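Local atomic coordinates of cation-transporting ATPase, E1-E2 family protein (Streptococcus pneumoniae, PDB entry 4F2F), a protein that probably exports copper(I) across the membrane at the cost of ATP, and binds two copper(I) ions in its cupredoxin-like metal-binding domain. Residues R44-S48 with N49-E53; E84-C87 with G88-Q92. All blocks are in the same frame, centred on the assembly; numbering follows the deposited sequence.

Overall arrangement
The domain is a cupredoxin-type beta structure, and the two contacts lie in series along the chain. Strand 38-44 ends at Arg-44, where contact 1 begins. Residues 44-53 fold back on themselves and close the loop that leads to strand 53-56. Further on, strand 81-87 runs antiparallel to 53-56 and leads into contact 2. There residues 84-92 turn over and lead to strand 93-99, which pairs with 81-87. The contacts neither nest nor cross. They meet in space, with centres about 11 Å apart, and both reach the same two copper (I) ions. Cys-50 comes from contact 1. Cys-87, Met-89 and Met-91 come from contact 2.

Contact 1: R44-S48 with N49-E53; sequences RATPS and NCYKE. With CU1 (copper (I) ion), chain B; CU1 (copper (I) ion), chain C.
Arg-44 and Asn-49 make the main polar link across this loop. Arg-44 NH2 donates to Asn-49 OD1 at 2.9 Å, with an N-H...O angle of 146°. The guanidinium and amide planes are turned 59° apart. A water extends the link, accepting from Arg-44 NH1 and donating to the same OD1. Within 44-48, Arg-44 NE donates to Thr-46 O at 3.0 Å. Arg-44 NH1 also bonds Ile-65 O, so several partners fix the rotation of the group. CG is anti to the backbone N (chi1 180°) and the chain runs straight to NE, which brings the guanidinium to Asn-49.

Ser-48 accepts twice at the bend, through its side chain and its backbone. Ser-48 OG accepts from Cys-50 N at 3.2 Å, and Ser-48 O accepts from Tyr-51 N at 3.2 Å. Thr-46 OG1 accepts from Ser-48 N, forming an ST turn.

Thr-46 CG2 meets Tyr-51 CD2 at 3.5 Å, coming obliquely to the ring. One guanidinium face lies against the backbone of Tyr-51 and Lys-52.

Cys-50 SG binds both copper ions at 2.2 Å, and Cys-50 O also binds the copper of chain B. The thiolate therefore bridges the ions from a turn braced by Ser-48, whose hydroxyl grips the Cys-50 amide.

Contact 2: E84-C87 with G88-Q92; sequences EFSC and GMKMQ. With CU1 (copper (I) ion), chain C; CU1 (copper (I) ion), chain B.
Cys-87 is held to residues 88-92 through its N, O and SG atoms. Its N donates to Gln-92 O at 3.0 Å, with an N-H...O angle of 153°. Cys-87 O has two donors. Lys-90 N donates to it at 3.1 Å and closes a type I beta turn from Cys-87 to Lys-90. Ser-86 OG donates to it at 2.8 Å, in the carbonyl plane and on a lone pair.

The sulfur is gripped as well. Gln-92 N points at Cys-87 SG at 3.4 Å along a nearly straight bond of 174°. Met-91 N and Met-89 N add weak bonds to it. These N-H groups would be expected to offset part of the thiolate charge.

Cys-87 SG binds the copper of chain B at 2.1 Å. Met-89 SD and Met-91 SD bind the copper of chain C, at 2.3 Å for Met-89. Both methionine chains are extended through chi2 and bent at chi3, which brings their sulfurs to the same ion. Cys-50 reaches both coppers.

Ser-86 OG lies 3.6 Å from Lys-90 CG, and Ser-86 CB rests near Gln-92 O. Both Ser-86 and Lys-90 also touch Leu-55 of strand 53-56.

A metal-binding loop between the last two strands, with N-H...S bonds to its cysteine, is typical of the cupredoxin fold. Here it carries a Cys-x-Met-x-Met sequence and serves a two-copper site.

Contact 1: R44-S48 with N49-E53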
# COMPACT_ATOMS: atom_id res chain seq x y z
N ARG A 44 10.88 -1.69 -3.28
CA ARG A 44 11.63 -2.49 -2.32
C ARG A 44 13.08 -2.03 -2.25
O ARG A 44 13.88 -2.35 -3.12
CB ARG A 44 11.55 -3.98 -2.66
CG ARG A 44 12.32 -4.85 -1.69
CD ARG A 44 12.18 -6.33 -2.01
NE ARG A 44 13.18 -7.11 -1.30
CZ ARG A 44 13.43 -8.40 -1.53
NH1 ARG A 44 12.75 -9.06 -2.46
NH2 ARG A 44 14.38 -9.02 -0.84
N ALA A 45 13.41 -1.29 -1.19
CA ALA A 45 14.74 -0.70 -1.04
C ALA A 45 15.61 -1.47 -0.05
O ALA A 45 16.59 -0.93 0.46
CB ALA A 45 14.62 0.75 -0.62
N THR A 46 15.26 -2.72 0.21
CA THR A 46 16.02 -3.54 1.13
C THR A 46 16.23 -4.95 0.57
O THR A 46 15.34 -5.50 -0.06
CB THR A 46 15.33 -3.64 2.51
OG1 THR A 46 15.98 -4.64 3.30
CG2 THR A 46 13.86 -4.01 2.34
N PRO A 47 17.42 -5.52 0.79
CA PRO A 47 17.69 -6.89 0.35
C PRO A 47 17.08 -7.94 1.28
O PRO A 47 17.20 -9.13 0.99
CB PRO A 47 19.22 -6.97 0.39
CG PRO A 47 19.62 -5.98 1.42
CD PRO A 47 18.63 -4.86 1.32
N SER A 48 16.44 -7.52 2.36
CA SER A 48 15.79 -8.47 3.26
C SER A 48 14.58 -9.13 2.61
O SER A 48 13.69 -8.44 2.11
CB SER A 48 15.34 -7.80 4.56
OG SER A 48 14.56 -8.69 5.34
N ASN A 49 14.54 -10.46 2.63
CA ASN A 49 13.39 -11.16 2.06
C ASN A 49 12.12 -11.06 2.90
O ASN A 49 11.07 -11.57 2.50
CB ASN A 49 13.73 -12.62 1.77
CG ASN A 49 14.20 -12.83 0.34
OD1 ASN A 49 14.16 -11.91 -0.48
ND2 ASN A 49 14.66 -14.04 0.04
N CYS A 50 12.19 -10.38 4.04
CA CYS A 50 10.98 -10.10 4.81
C CYS A 50 10.02 -9.28 3.95
O CYS A 50 8.81 -9.30 4.15
CB CYS A 50 11.32 -9.37 6.10
SG CYS A 50 9.96 -9.25 7.29
N TYR A 51 10.58 -8.58 2.96
CA TYR A 51 9.82 -7.68 2.10
C TYR A 51 9.66 -8.20 0.67
O TYR A 51 9.38 -7.41 -0.24
CB TYR A 51 10.48 -6.30 2.06
CG TYR A 51 10.63 -5.64 3.41
CD1 TYR A 51 9.70 -4.71 3.86
CD2 TYR A 51 11.71 -5.93 4.24
CE1 TYR A 51 9.84 -4.10 5.10
CE2 TYR A 51 11.86 -5.33 5.47
CZ TYR A 51 10.92 -4.42 5.90
OH TYR A 51 11.06 -3.82 7.13
N LYS A 52 9.83 -9.50 0.46
CA LYS A 52 9.80 -10.04 -0.90
C LYS A 52 8.39 -10.14 -1.49
O LYS A 52 8.23 -10.41 -2.67
CB LYS A 52 10.49 -11.41 -0.97
CG LYS A 52 9.69 -12.57 -0.40
CD LYS A 52 10.42 -13.89 -0.59
CE LYS A 52 9.53 -15.06 -0.25
NZ LYS A 52 10.23 -16.36 -0.47
N GLU A 53 7.38 -9.92 -0.66
CA GLU A 53 5.99 -9.97 -1.11
C GLU A 53 5.17 -8.83 -0.52
O GLU A 53 5.48 -8.32 0.56
CB GLU A 53 5.36 -11.33 -0.78
CG GLU A 53 5.89 -12.46 -1.66
CD GLU A 53 5.72 -13.83 -1.01
OE1 GLU A 53 5.12 -13.91 0.08
OE2 GLU A 53 6.18 -14.82 -1.61
CU CU1 B . 8.10 -9.08 6.21
CU CU1 C . 9.63 -11.36 7.92
O HOH W 1 13.70 -11.67 -3.17

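Contact 2: E84-C87 with G88-Q92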
# COMPACT_ATOMS: atom_id res chain seq x y z
N GLU A 84 -5.93 -3.47 6.41
CA GLU A 84 -4.51 -3.74 6.57
C GLU A 84 -3.84 -4.18 5.28
O GLU A 84 -4.43 -4.91 4.48
CB GLU A 84 -4.29 -4.80 7.66
CG GLU A 84 -2.85 -5.29 7.79
CD GLU A 84 -2.69 -6.34 8.88
OE1 GLU A 84 -2.18 -7.44 8.57
OE2 GLU A 84 -3.05 -6.06 10.04
N PHE A 85 -2.62 -3.71 5.07
CA PHE A 85 -1.71 -4.31 4.10
C PHE A 85 -0.43 -4.66 4.85
O PHE A 85 -0.17 -4.12 5.92
CB PHE A 85 -1.46 -3.39 2.89
CG PHE A 85 -0.55 -2.21 3.18
CD1 PHE A 85 0.83 -2.37 3.19
CD2 PHE A 85 -1.08 -0.95 3.38
CE1 PHE A 85 1.66 -1.29 3.43
CE2 PHE A 85 -0.25 0.14 3.62
CZ PHE A 85 1.12 -0.03 3.65
N SER A 86 0.35 -5.57 4.30
CA SER A 86 1.56 -6.00 4.98
C SER A 86 2.50 -6.66 3.99
O SER A 86 2.17 -6.79 2.82
CB SER A 86 1.22 -6.99 6.11
OG SER A 86 0.80 -8.23 5.59
N CYS A 87 3.68 -7.06 4.47
CA CYS A 87 4.53 -7.93 3.68
C CYS A 87 3.90 -9.32 3.66
O CYS A 87 2.90 -9.57 4.33
CB CYS A 87 5.93 -8.01 4.28
SG CYS A 87 5.99 -8.82 5.89
N GLY A 88 4.48 -10.22 2.87
CA GLY A 88 3.96 -11.57 2.76
C GLY A 88 4.09 -12.38 4.04
O GLY A 88 3.45 -13.42 4.17
N MET A 89 4.90 -11.90 4.98
CA MET A 89 5.09 -12.61 6.24
C MET A 89 4.18 -12.06 7.32
O MET A 89 4.10 -12.62 8.42
CB MET A 89 6.54 -12.51 6.70
CG MET A 89 7.57 -12.99 5.68
SD MET A 89 9.23 -13.01 6.37
CE MET A 89 9.25 -14.60 7.20
N LYS A 90 3.49 -10.97 7.01
CA LYS A 90 2.65 -10.26 7.96
C LYS A 90 3.43 -9.74 9.17
O LYS A 90 2.87 -9.50 10.24
CB LYS A 90 1.46 -11.13 8.39
CG LYS A 90 0.52 -11.46 7.23
CD LYS A 90 -0.42 -12.62 7.53
CE LYS A 90 -1.48 -12.25 8.55
NZ LYS A 90 -2.52 -13.32 8.68
N MET A 91 4.74 -9.54 8.98
CA MET A 91 5.61 -9.00 10.03
C MET A 91 5.67 -7.48 9.97
O MET A 91 5.68 -6.81 11.01
CB MET A 91 7.02 -9.58 9.93
CG MET A 91 7.09 -11.08 10.19
SD MET A 91 8.75 -11.75 9.95
CE MET A 91 9.63 -11.05 11.34
N GLN A 92 5.73 -6.93 8.76
CA GLN A 92 5.73 -5.49 8.57
C GLN A 92 4.37 -5.04 8.06
O GLN A 92 3.91 -5.50 7.01
CB GLN A 92 6.83 -5.09 7.58
CG GLN A 92 8.24 -5.45 8.05
CD GLN A 92 8.67 -4.65 9.26
OE1 GLN A 92 8.18 -3.55 9.50
NE2 GLN A 92 9.60 -5.21 10.04
CU CU1 C . 9.63 -11.36 7.92
CU CU1 B . 8.10 -9.08 6.21